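Local coordinates for protein cysteine hydrolase (Pseudomonas syringae pv. phaseolicola 1448A, PDB 3IRV) that probably acts as a hydrolase of the isochorismatase family of cysteine hydrolases, although its substrate is not established, at residues 24-29 and 68-73; 48-53 and 105-110; 139-144 and 166-171. All blocks are in the same frame, centred on the assembly; numbering follows the deposited sequence. Where two conformers were deposited one is given.

Contacts 1 and 3 belong to one parallel sheet, whose strands 23-28 and 141-147 are neighbours. With centres about 13 Å apart, they are joined by backbone bonds from I26 N to I143 O (2.8 Å) and from I143 N to A24 O (2.9 Å), while I26 CD1 packs on I142 CD1. Contact 2 lies to one side of this sheet, its centre about 12 Å from that of contact 1, and meets it where Y69 OH approaches L108 O at 2.7 Å, a weak bond. Contacts 2 and 3 do not touch: their centres are about 18 Å apart and their nearest atoms about 6 Å. The probable active site lies at the end of contact 1, where D29 pairs with K119 and packs on C152.

Contact 1: 24-29 and 68-73; sequences AVIVVD and IYLRHI
The methyl CG2 of I26, in the conformer modelled, presses into the fork of L70, 3.7 Å from CG and 3.8 Å from CD1. The L70 branch CD1 in turn rests against two bumps of the neighbouring strand, with V28 CG2 4.0 Å away. I26 CG2 stands anti to its backbone N, and from there it crosses the leucine at a slant, whereas V28 and L70 run side by side. Farther back on the same face, the tip CD1 of I68 reaches A24 CB. Beneath these side chains, residues 24-28 and 68-72 pair as adjacent parallel strands at the centre of the isochorismatase-type alpha/beta fold. V28 and L70 point to helix 149-162, while Y69, on the reverse face, packs on helix 50-62, which links the two strands. There V27 and Y69 lie alongside each other, CB of the valine meeting ring atom CD1 obliquely at 4.0 Å. A water at the ring's edge, in its plane, donates to V27 O and L70 O and so bridges the two strands, V27 O also accepting L70 N. The last bond is bent: D29 N reaches L70 O from above the carbonyl plane at 139°. D29 lies just past the strand with a positive phi, and with CG anti to the carbonyl carbon (chi1 -68°) its carboxylate reaches across to H72, OD2 3.7 Å from H72 CB and its plane 22° from that of the imidazole. D29 OD2 forms a salt bridge with K119, and the aspartate also packs on C152, consistent with the Asp-Lys-Cys triad of this family.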
ATOM      1  N   ALA A  24      20.020   4.569  -1.623  1.00 12.76           N
ATOM      2  CA  ALA A  24      19.674   5.004  -2.965  1.00 11.49           C
ATOM      3  C   ALA A  24      18.504   5.971  -2.902  1.00 13.00           C
ATOM      4  O   ALA A  24      17.661   5.869  -2.020  1.00 15.73           O
ATOM      5  CB  ALA A  24      19.278   3.841  -3.816  1.00 12.88           C
ATOM      6  N   VAL A  25      18.439   6.854  -3.896  1.00 11.32           N
ATOM      7  CA  VAL A  25      17.273   7.731  -4.079  1.00 10.24           C
ATOM      8  C   VAL A  25      16.410   7.133  -5.159  1.00 14.22           C
ATOM      9  O   VAL A  25      16.917   6.743  -6.211  1.00 15.18           O
ATOM     10  CB  VAL A  25      17.700   9.144  -4.562  1.00 11.82           C
ATOM     11  CG1 VAL A  25      16.482  10.005  -4.983  1.00 14.74           C
ATOM     12  CG2 VAL A  25      18.543   9.825  -3.471  1.00 16.80           C
ATOM     13  N   ILE A  26      15.112   7.053  -4.887  1.00 12.49           N
ATOM     14  CA  ILE A  26      14.174   6.544  -5.877  0.50 10.90           C
ATOM     15  C   ILE A  26      13.220   7.670  -6.293  1.00 13.97           C
ATOM     16  O   ILE A  26      12.482   8.235  -5.473  1.00 14.06           O
ATOM     17  CB  ILE A  26      13.386   5.329  -5.373  0.50 13.53           C
ATOM     18  CG1 ILE A  26      14.341   4.249  -4.843  0.50 11.92           C
ATOM     19  CG2 ILE A  26      12.502   4.772  -6.500  0.50 10.83           C
ATOM     20  CD1 ILE A  26      13.622   3.066  -4.233  0.50 15.70           C
ATOM     21  N   VAL A  27      13.268   8.016  -7.583  1.00 11.87           N
ATOM     22  CA  VAL A  27      12.430   9.091  -8.138  1.00  9.86           C
ATOM     23  C   VAL A  27      11.247   8.438  -8.857  1.00 14.70           C
ATOM     24  O   VAL A  27      11.401   7.848  -9.947  1.00 13.51           O
ATOM     25  CB  VAL A  27      13.217   9.970  -9.144  1.00 11.10           C
ATOM     26  CG1 VAL A  27      12.350  11.117  -9.595  1.00 13.86           C
ATOM     27  CG2 VAL A  27      14.542  10.508  -8.505  1.00 12.31           C
ATOM     28  N   VAL A  28      10.085   8.498  -8.215  1.00 12.09           N
ATOM     29  CA  VAL A  28       8.932   7.740  -8.698  1.00 11.39           C
ATOM     30  C   VAL A  28       8.131   8.495  -9.758  1.00 13.74           C
ATOM     31  O   VAL A  28       7.511   9.535  -9.450  1.00 11.78           O
ATOM     32  CB  VAL A  28       8.003   7.371  -7.525  1.00 13.20           C
ATOM     33  CG1 VAL A  28       6.834   6.493  -8.026  1.00 11.86           C
ATOM     34  CG2 VAL A  28       8.815   6.696  -6.381  1.00 10.18           C
ATOM     35  N   ASP A  29       8.149   7.971 -10.989  1.00 13.64           N
ATOM     36  CA  ASP A  29       7.205   8.339 -12.045  1.00 10.06           C
ATOM     37  C   ASP A  29       7.149   9.851 -12.334  1.00 12.09           C
ATOM     38  O   ASP A  29       6.067  10.411 -12.567  1.00 12.35           O
ATOM     39  CB  ASP A  29       5.810   7.793 -11.707  1.00 11.81           C
ATOM     40  CG  ASP A  29       5.760   6.268 -11.773  1.00 15.27           C
ATOM     41  OD1 ASP A  29       6.792   5.661 -12.152  1.00 16.78           O
ATOM     42  OD2 ASP A  29       4.710   5.700 -11.412  1.00 19.73           O
ATOM     43  N   ILE A  68      17.930   6.280  -8.819  1.00 11.07           N
ATOM     44  CA  ILE A  68      17.099   5.363  -9.619  1.00 11.66           C
ATOM     45  C   ILE A  68      15.798   6.054  -9.980  1.00 14.53           C
ATOM     46  O   ILE A  68      15.106   6.552  -9.099  1.00 14.59           O
ATOM     47  CB  ILE A  68      16.753   4.096  -8.817  1.00 13.56           C
ATOM     48  CG1 ILE A  68      18.054   3.390  -8.408  1.00 13.11           C
ATOM     49  CG2 ILE A  68      15.823   3.167  -9.634  1.00 15.59           C
ATOM     50  CD1 ILE A  68      17.911   2.272  -7.344  1.00 16.79           C
ATOM     51  N   TYR A  69      15.463   6.081 -11.265  1.00 12.37           N
ATOM     52  CA  TYR A  69      14.168   6.607 -11.700  1.00 11.78           C
ATOM     53  C   TYR A  69      13.229   5.447 -11.979  1.00 14.79           C
ATOM     54  O   TYR A  69      13.631   4.486 -12.616  1.00 13.41           O
ATOM     55  CB  TYR A  69      14.322   7.384 -13.001  1.00 12.55           C
ATOM     56  CG  TYR A  69      15.135   8.645 -12.910  1.00 11.53           C
ATOM     57  CD1 TYR A  69      14.486   9.887 -12.888  1.00 11.95           C
ATOM     58  CD2 TYR A  69      16.560   8.617 -12.905  1.00 10.87           C
ATOM     59  CE1 TYR A  69      15.220  11.090 -12.838  1.00 12.04           C
ATOM     60  CE2 TYR A  69      17.295   9.808 -12.848  1.00 13.10           C
ATOM     61  CZ  TYR A  69      16.616  11.043 -12.818  1.00 12.23           C
ATOM     62  OH  TYR A  69      17.396  12.209 -12.781  1.00 14.79           O
ATOM     63  N   LEU A  70      11.993   5.532 -11.504  1.00 11.23           N
ATOM     64  CA  LEU A  70      10.966   4.571 -11.903  1.00 10.97           C
ATOM     65  C   LEU A  70      10.130   5.218 -13.002  1.00 14.46           C
ATOM     66  O   LEU A  70       9.854   6.435 -12.952  1.00 12.78           O
ATOM     67  CB  LEU A  70      10.018   4.261 -10.744  1.00 13.78           C
ATOM     68  CG  LEU A  70      10.698   3.688  -9.502  1.00 13.81           C
ATOM     69  CD1 LEU A  70       9.627   3.339  -8.485  1.00 14.33           C
ATOM     70  CD2 LEU A  70      11.569   2.477  -9.846  1.00 14.48           C
ATOM     71  N   ARG A  71       9.735   4.423 -13.990  1.00 13.98           N
ATOM     72  CA  ARG A  71       8.789   4.878 -15.006  1.00 12.67           C
ATOM     73  C   ARG A  71       7.675   3.866 -15.137  1.00 13.68           C
ATOM     74  O   ARG A  71       7.946   2.656 -15.218  1.00 12.15           O
ATOM     75  CB  ARG A  71       9.476   5.021 -16.371  1.00 14.40           C
ATOM     76  CG  ARG A  71      10.679   5.976 -16.360  1.00 13.05           C
ATOM     77  CD  ARG A  71      11.246   6.208 -17.783  1.00 12.06           C
ATOM     78  NE  ARG A  71      11.587   4.928 -18.428  1.00 13.55           N
ATOM     79  CZ  ARG A  71      12.108   4.819 -19.646  1.00 22.09           C
ATOM     80  NH1 ARG A  71      12.348   5.907 -20.357  1.00 19.53           N
ATOM     81  NH2 ARG A  71      12.370   3.612 -20.157  1.00 17.33           N
ATOM     82  N   HIS A  72       6.428   4.343 -15.159  1.00 11.07           N
ATOM     83  CA  HIS A  72       5.298   3.471 -15.387  1.00 11.94           C
ATOM     84  C   HIS A  72       5.082   3.402 -16.894  1.00 12.99           C
ATOM     85  O   HIS A  72       4.704   4.402 -17.517  1.00 12.81           O
ATOM     86  CB  HIS A  72       4.064   4.019 -14.684  1.00 12.30           C
ATOM     87  CG  HIS A  72       2.934   3.037 -14.587  1.00 13.91           C
ATOM     88  ND1 HIS A  72       1.786   3.277 -13.852  1.00 13.97           N
ATOM     89  CD2 HIS A  72       2.790   1.794 -15.111  1.00 15.02           C
ATOM     90  CE1 HIS A  72       0.986   2.229 -13.937  1.00 18.57           C
ATOM     91  NE2 HIS A  72       1.568   1.318 -14.696  1.00 15.87           N
ATOM     92  N   ILE A  73       5.371   2.242 -17.473  1.00 11.45           N
ATOM     93  CA  ILE A  73       5.374   2.062 -18.926  1.00 11.86           C
ATOM     94  C   ILE A  73       4.855   0.650 -19.226  1.00 14.01           C
ATOM     95  O   ILE A  73       5.295  -0.336 -18.581  1.00 14.43           O
ATOM     96  CB  ILE A  73       6.796   2.197 -19.496  1.00 10.96           C
ATOM     97  CG1 ILE A  73       7.337   3.627 -19.321  1.00 13.74           C
ATOM     98  CG2 ILE A  73       6.793   1.865 -21.011  1.00 14.51           C
ATOM     99  CD1 ILE A  73       8.702   3.843 -19.954  1.00 14.37           C
TER
HETATM  100  O   HOH W   1      10.918   8.957 -12.531  1.00 13.19           O

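Contact 2: 48-53 and 105-110; sequences DIVQPI and IEALAP
L108 and I53 cross at about a right angle, and the leucine is the loop's main contribution to the contact. From CB, its CG is held anti to the carbonyl carbon (chi1 -63°), which sends the branches toward residues 50 and 53. CG itself makes a loose contact with V50 CG1 at 4.5 Å. Beyond it the two methyls straddle one knob: CD2 lies 3.7 Å from I53 CG2, CD1 4.0 Å from that same methyl. CD2 also rests against the helix backbone, 4.0 Å from V50 O. Helix 50-62 covers the face of the parallel sheet that carries V25 and Y69, and the opposing residues 105-110 belong to the loop that leads from helix 91-94 to strand 115-119. A single 3-10 turn in this loop, closed by L108 N bonding to I105 O, brings I105, A107 and L108 round to the same apolar surface. V50 meets them with both branches, CG1 on A107 CB at 3.8 Å and CG2 tip to tip with I105 CD1 at 3.9 Å. M30 packs beside V50 and L108, and Q54, one residue farther along the helix, donates from NE2 to A107 O.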
ATOM      1  N   ASP A  48       5.404  21.723  -7.639  1.00 16.72           N
ATOM      2  CA  ASP A  48       6.042  22.139  -6.382  1.00 18.72           C
ATOM      3  C   ASP A  48       7.152  21.224  -5.870  1.00 17.96           C
ATOM      4  O   ASP A  48       7.884  21.589  -4.932  1.00 18.20           O
ATOM      5  CB  ASP A  48       4.979  22.309  -5.298  1.00 23.50           C
ATOM      6  CG  ASP A  48       3.969  23.383  -5.657  1.00 33.24           C
ATOM      7  OD1 ASP A  48       4.379  24.414  -6.244  1.00 35.28           O
ATOM      8  OD2 ASP A  48       2.776  23.175  -5.377  1.00 44.44           O
ATOM      9  N   ILE A  49       7.289  20.047  -6.476  1.00 13.52           N
ATOM     10  CA  ILE A  49       8.353  19.119  -6.040  1.00 12.38           C
ATOM     11  C   ILE A  49       9.556  18.992  -6.972  1.00 12.56           C
ATOM     12  O   ILE A  49      10.532  18.322  -6.625  1.00 14.98           O
ATOM     13  CB  ILE A  49       7.809  17.693  -5.695  1.00 12.48           C
ATOM     14  CG1 ILE A  49       7.352  16.942  -6.948  1.00 13.32           C
ATOM     15  CG2 ILE A  49       6.655  17.808  -4.717  1.00 15.50           C
ATOM     16  CD1 ILE A  49       7.067  15.459  -6.619  1.00 13.42           C
ATOM     17  N   VAL A  50       9.503  19.636  -8.139  1.00 14.19           N
ATOM     18  CA  VAL A  50      10.625  19.516  -9.070  1.00 14.81           C
ATOM     19  C   VAL A  50      11.920  20.105  -8.496  1.00 14.66           C
ATOM     20  O   VAL A  50      12.981  19.460  -8.538  1.00 14.02           O
ATOM     21  CB  VAL A  50      10.283  20.158 -10.427  1.00 15.77           C
ATOM     22  CG1 VAL A  50      11.489  20.188 -11.335  1.00 15.38           C
ATOM     23  CG2 VAL A  50       9.116  19.397 -11.100  1.00 16.03           C
ATOM     24  N   GLN A  51      11.832  21.311  -7.935  1.00 13.84           N
ATOM     25  CA  GLN A  51      13.021  21.966  -7.360  1.00 15.35           C
ATOM     26  C   GLN A  51      13.678  21.167  -6.206  1.00 10.26           C
ATOM     27  O   GLN A  51      14.894  20.928  -6.247  1.00 14.64           O
ATOM     28  CB  GLN A  51      12.654  23.397  -6.953  1.00 19.99           C
ATOM     29  CG  GLN A  51      13.822  24.318  -6.721  1.00 31.69           C
ATOM     30  CD  GLN A  51      13.353  25.732  -6.371  1.00 41.15           C
ATOM     31  OE1 GLN A  51      13.661  26.256  -5.297  1.00 54.29           O
ATOM     32  NE2 GLN A  51      12.580  26.342  -7.276  1.00 49.58           N
ATOM     33  N   PRO A  52      12.891  20.748  -5.185  1.00 14.99           N
ATOM     34  CA  PRO A  52      13.527  19.910  -4.155  1.00 15.94           C
ATOM     35  C   PRO A  52      14.151  18.631  -4.702  1.00 13.74           C
ATOM     36  O   PRO A  52      15.229  18.251  -4.248  1.00 14.29           O
ATOM     37  CB  PRO A  52      12.387  19.551  -3.193  1.00 18.04           C
ATOM     38  CG  PRO A  52      11.162  20.150  -3.726  1.00 23.70           C
ATOM     39  CD  PRO A  52      11.489  21.085  -4.849  1.00 16.46           C
ATOM     40  N   ILE A  53      13.480  17.973  -5.649  1.00 13.70           N
ATOM     41  CA  ILE A  53      14.094  16.781  -6.257  1.00 13.16           C
ATOM     42  C   ILE A  53      15.420  17.134  -6.979  1.00 12.83           C
ATOM     43  O   ILE A  53      16.426  16.412  -6.841  1.00 14.97           O
ATOM     44  CB  ILE A  53      13.094  16.000  -7.144  1.00 13.49           C
ATOM     45  CG1 ILE A  53      11.928  15.495  -6.277  1.00 14.46           C
ATOM     46  CG2 ILE A  53      13.791  14.811  -7.810  1.00 15.08           C
ATOM     47  CD1 ILE A  53      10.872  14.808  -7.046  1.00 13.01           C
ATOM     48  N   ILE A 105      10.587  13.960 -17.232  1.00 17.42           N
ATOM     49  CA  ILE A 105      10.677  15.378 -17.545  1.00 13.12           C
ATOM     50  C   ILE A 105      12.116  15.873 -17.667  1.00 14.52           C
ATOM     51  O   ILE A 105      13.020  15.442 -16.933  1.00 16.07           O
ATOM     52  CB  ILE A 105       9.902  16.255 -16.529  1.00 16.19           C
ATOM     53  CG1 ILE A 105      10.418  16.056 -15.097  1.00 14.45           C
ATOM     54  CG2 ILE A 105       8.426  15.932 -16.584  1.00 16.95           C
ATOM     55  CD1 ILE A 105       9.752  17.070 -14.108  1.00 12.81           C
ATOM     56  N   GLU A 106      12.307  16.821 -18.592  1.00 18.91           N
ATOM     57  CA  GLU A 106      13.653  17.332 -18.873  1.00 19.00           C
ATOM     58  C   GLU A 106      14.289  17.990 -17.642  1.00 15.48           C
ATOM     59  O   GLU A 106      15.504  17.905 -17.446  1.00 18.25           O
ATOM     60  CB  GLU A 106      13.634  18.297 -20.062  1.00 23.69           C
ATOM     61  CG  GLU A 106      15.009  18.520 -20.723  1.00 38.10           C
ATOM     62  CD  GLU A 106      15.685  17.221 -21.197  1.00 54.47           C
ATOM     63  OE1 GLU A 106      15.000  16.349 -21.785  1.00 62.03           O
ATOM     64  OE2 GLU A 106      16.912  17.078 -20.985  1.00 51.38           O
ATOM     65  N   ALA A 107      13.466  18.605 -16.792  1.00 15.20           N
ATOM     66  CA  ALA A 107      13.976  19.236 -15.572  1.00 15.70           C
ATOM     67  C   ALA A 107      14.668  18.248 -14.639  1.00 16.39           C
ATOM     68  O   ALA A 107      15.490  18.663 -13.791  1.00 15.55           O
ATOM     69  CB  ALA A 107      12.852  19.973 -14.835  1.00 18.40           C
ATOM     70  N   LEU A 108      14.357  16.952 -14.812  1.00 15.96           N
ATOM     71  CA  LEU A 108      14.959  15.905 -13.994  1.00 15.02           C
ATOM     72  C   LEU A 108      15.661  14.857 -14.858  1.00 17.17           C
ATOM     73  O   LEU A 108      15.811  13.710 -14.442  1.00 16.68           O
ATOM     74  CB  LEU A 108      13.893  15.238 -13.095  1.00 13.51           C
ATOM     75  CG  LEU A 108      13.206  16.129 -12.058  1.00 16.08           C
ATOM     76  CD1 LEU A 108      12.130  15.295 -11.379  1.00 15.71           C
ATOM     77  CD2 LEU A 108      14.224  16.653 -11.042  1.00 14.08           C
ATOM     78  N   ALA A 109      16.113  15.259 -16.051  1.00 16.49           N
ATOM     79  CA  ALA A 109      16.654  14.308 -17.033  1.00 15.81           C
ATOM     80  C   ALA A 109      17.693  13.381 -16.416  1.00 16.86           C
ATOM     81  O   ALA A 109      18.653  13.850 -15.813  1.00 18.95           O
ATOM     82  CB  ALA A 109      17.265  15.053 -18.209  1.00 22.62           C
ATOM     83  N   PRO A 110      17.469  12.058 -16.524  1.00 17.20           N
ATOM     84  CA  PRO A 110      18.457  11.117 -16.000  1.00 17.92           C
ATOM     85  C   PRO A 110      19.829  11.329 -16.618  1.00 19.38           C
ATOM     86  O   PRO A 110      19.946  11.666 -17.811  1.00 20.07           O
ATOM     87  CB  PRO A 110      17.883   9.744 -16.403  1.00 17.05           C
ATOM     88  CG  PRO A 110      16.369   9.992 -16.438  1.00 17.75           C
ATOM     89  CD  PRO A 110      16.280  11.362 -17.064  1.00 17.40           C
TER

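Contact 3: 139-144 and 166-171; sequences VDTIIV and KVIALS
T141-V144 and K166-L170 run parallel, their short axes 17° apart, and a continuous ladder of backbone bonds starts with K166 N to D140 O, passes through I142 and I168, and finishes with L170 N to V144 O. The inner rungs are of ordinary length, and the last, from L170 N to V144 O, stretches to 3.3 Å as the chain nears its corner at S171; N174 ND2 also donates to V144 O. Helix 149-162 connects the two strands, making this a beta-alpha-beta crossover unit of the alpha/beta fold. On the face of I143 and I168, the isoleucines stand side by side, I143 CG1 4.1 Å from I168 CD1. The other branch of I143, CG2, lies anti to its backbone N and slants across L170, touching CD1 at 3.7 Å; helix 210-220 covers this patch through V213. On the reverse face V167 lodges between two neighbours, its CG2 alongside I142 CG1 (3.9 Å) and its CG1 against V144 CG2 (4.1 Å). At the start of the strands the chemistry turns polar. The extended K166 chain passes T141, K166 CB lying 3.8 Å from T141 OG1, and in the modelled conformer brings NZ to D140 OD2 at 3.4 Å, a weak salt bridge. T141 OG1 donates to D140 OD1 from above the carboxylate plane (2.9 Å). The D140 carboxylate is thus held by its neighbour in sequence more firmly than by the lysine, while R22 is only a distant ion pair. The weak, partly exposed D140-K166 pair therefore sits at the edge of a contact otherwise made of backbone bonds and buried aliphatic packing, with the carboxylate oxygens divided between T141 and K166.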
ATOM      1  N   VAL A 139      22.475  -2.040  -0.988  1.00 12.28           N
ATOM      2  CA  VAL A 139      21.693  -0.925  -0.442  1.00 12.00           C
ATOM      3  C   VAL A 139      20.618  -1.472   0.480  1.00 16.58           C
ATOM      4  O   VAL A 139      19.972  -2.469   0.145  1.00 14.81           O
ATOM      5  CB  VAL A 139      21.027  -0.129  -1.579  1.00 12.63           C
ATOM      6  CG1 VAL A 139      19.938   0.810  -1.043  1.00 14.31           C
ATOM      7  CG2 VAL A 139      22.098   0.625  -2.374  1.00 16.99           C
ATOM      8  N   ASP A 140      20.443  -0.834   1.638  1.00 13.86           N
ATOM      9  CA  ASP A 140      19.337  -1.214   2.538  1.00 11.86           C
ATOM     10  C   ASP A 140      18.478  -0.022   2.976  1.00 11.88           C
ATOM     11  O   ASP A 140      17.561  -0.170   3.798  1.00 14.90           O
ATOM     12  CB  ASP A 140      19.847  -2.002   3.757  1.00 15.76           C
ATOM     13  CG  ASP A 140      20.598  -1.134   4.762  1.00 15.40           C
ATOM     14  OD1 ASP A 140      20.906   0.040   4.479  1.00 14.70           O
ATOM     15  OD2 ASP A 140      20.899  -1.652   5.866  1.00 21.32           O
ATOM     16  N   THR A 141      18.793   1.149   2.427  1.00 12.85           N
ATOM     17  CA  THR A 141      18.090   2.366   2.787  1.00 13.18           C
ATOM     18  C   THR A 141      17.695   3.091   1.513  1.00 14.29           C
ATOM     19  O   THR A 141      18.538   3.305   0.622  1.00 13.13           O
ATOM     20  CB  THR A 141      18.979   3.264   3.662  1.00 16.63           C
ATOM     21  OG1 THR A 141      19.417   2.510   4.804  1.00 14.78           O
ATOM     22  CG2 THR A 141      18.202   4.522   4.105  1.00 14.63           C
ATOM     23  N   ILE A 142      16.411   3.432   1.400  1.00 12.96           N
ATOM     24  CA  ILE A 142      15.913   4.127   0.201  1.00 12.36           C
ATOM     25  C   ILE A 142      15.178   5.417   0.554  1.00 12.64           C
ATOM     26  O   ILE A 142      14.396   5.450   1.507  1.00 12.03           O
ATOM     27  CB  ILE A 142      15.024   3.211  -0.693  1.00 13.05           C
ATOM     28  CG1 ILE A 142      13.795   2.673   0.068  1.00 15.00           C
ATOM     29  CG2 ILE A 142      15.843   2.033  -1.283  1.00 14.39           C
ATOM     30  CD1 ILE A 142      12.832   1.822  -0.813  1.00 14.73           C
ATOM     31  N   ILE A 143      15.425   6.458  -0.249  1.00 10.82           N
ATOM     32  CA  ILE A 143      14.783   7.766  -0.064  1.00 10.95           C
ATOM     33  C   ILE A 143      13.792   7.908  -1.213  1.00 12.97           C
ATOM     34  O   ILE A 143      14.215   7.854  -2.377  1.00 13.89           O
ATOM     35  CB  ILE A 143      15.845   8.891  -0.181  1.00 12.99           C
ATOM     36  CG1 ILE A 143      16.855   8.750   0.972  1.00 14.46           C
ATOM     37  CG2 ILE A 143      15.193  10.276  -0.158  1.00 16.96           C
ATOM     38  CD1 ILE A 143      18.137   9.573   0.768  1.00 18.09           C
ATOM     39  N   VAL A 144      12.503   8.104  -0.908  1.00 13.17           N
ATOM     40  CA  VAL A 144      11.461   8.051  -1.935  1.00 11.65           C
ATOM     41  C   VAL A 144      10.896   9.447  -2.168  1.00 12.18           C
ATOM     42  O   VAL A 144      10.540  10.149  -1.200  1.00 12.48           O
ATOM     43  CB  VAL A 144      10.330   7.075  -1.533  1.00 13.60           C
ATOM     44  CG1 VAL A 144       9.154   7.146  -2.523  1.00 13.88           C
ATOM     45  CG2 VAL A 144      10.887   5.634  -1.439  1.00 12.63           C
ATOM     46  N   LYS A 166      14.989   0.099   4.950  1.00 11.07           N
ATOM     47  CA  LYS A 166      14.795   1.277   5.764  0.50 12.64           C
ATOM     48  C   LYS A 166      14.354   2.398   4.821  1.00 12.72           C
ATOM     49  O   LYS A 166      15.143   2.875   3.974  1.00 13.84           O
ATOM     50  CB  LYS A 166      16.116   1.597   6.477  0.50 13.52           C
ATOM     51  CG  LYS A 166      16.638   0.400   7.294  0.50 16.10           C
ATOM     52  CD  LYS A 166      18.036   0.631   7.876  0.50 14.35           C
ATOM     53  CE  LYS A 166      18.418  -0.536   8.774  0.50 24.62           C
ATOM     54  NZ  LYS A 166      19.891  -0.657   8.973  0.50 25.76           N
ATOM     55  N   VAL A 167      13.092   2.808   4.936  1.00 10.71           N
ATOM     56  CA  VAL A 167      12.520   3.735   3.950  1.00 10.87           C
ATOM     57  C   VAL A 167      12.364   5.141   4.542  1.00 12.34           C
ATOM     58  O   VAL A 167      11.854   5.299   5.657  1.00 12.87           O
ATOM     59  CB  VAL A 167      11.148   3.240   3.451  1.00 10.00           C
ATOM     60  CG1 VAL A 167      10.615   4.163   2.327  1.00 16.01           C
ATOM     61  CG2 VAL A 167      11.257   1.817   2.917  1.00 12.53           C
ATOM     62  N   ILE A 168      12.803   6.141   3.779  1.00 12.50           N
ATOM     63  CA  ILE A 168      12.634   7.556   4.134  1.00 13.03           C
ATOM     64  C   ILE A 168      11.764   8.187   3.059  1.00 16.10           C
ATOM     65  O   ILE A 168      12.132   8.156   1.872  1.00 15.39           O
ATOM     66  CB  ILE A 168      13.964   8.309   4.129  1.00 14.39           C
ATOM     67  CG1 ILE A 168      14.941   7.671   5.119  1.00 15.53           C
ATOM     68  CG2 ILE A 168      13.709   9.770   4.481  1.00 16.27           C
ATOM     69  CD1 ILE A 168      16.350   8.238   5.033  1.00 17.19           C
ATOM     70  N   ALA A 169      10.602   8.708   3.459  1.00 11.70           N
ATOM     71  CA  ALA A 169       9.736   9.451   2.530  1.00 11.28           C
ATOM     72  C   ALA A 169       9.938  10.943   2.753  1.00 13.62           C
ATOM     73  O   ALA A 169       9.950  11.422   3.897  1.00 14.17           O
ATOM     74  CB  ALA A 169       8.247   9.100   2.751  1.00 12.22           C
ATOM     75  N   LEU A 170      10.076  11.680   1.665  1.00 12.69           N
ATOM     76  CA  LEU A 170      10.302  13.138   1.771  1.00  9.60           C
ATOM     77  C   LEU A 170       8.954  13.882   1.742  1.00 12.71           C
ATOM     78  O   LEU A 170       8.216  13.860   0.732  1.00 14.17           O
ATOM     79  CB  LEU A 170      11.212  13.589   0.629  1.00 12.10           C
ATOM     80  CG  LEU A 170      12.601  12.933   0.658  1.00 13.44           C
ATOM     81  CD1 LEU A 170      13.430  13.485  -0.492  1.00 12.38           C
ATOM     82  CD2 LEU A 170      13.284  13.165   1.996  1.00 14.19           C
ATOM     83  N   SER A 171       8.616  14.535   2.861  1.00 12.92           N
ATOM     84  CA  SER A 171       7.351  15.247   2.984  1.00 11.51           C
ATOM     85  C   SER A 171       7.123  16.338   1.939  1.00 13.96           C
ATOM     86  O   SER A 171       5.978  16.555   1.516  1.00 15.29           O
ATOM     87  CB  SER A 171       7.203  15.831   4.390  1.00 14.12           C
ATOM     88  OG  SER A 171       8.259  16.723   4.634  1.00 13.93           O
TER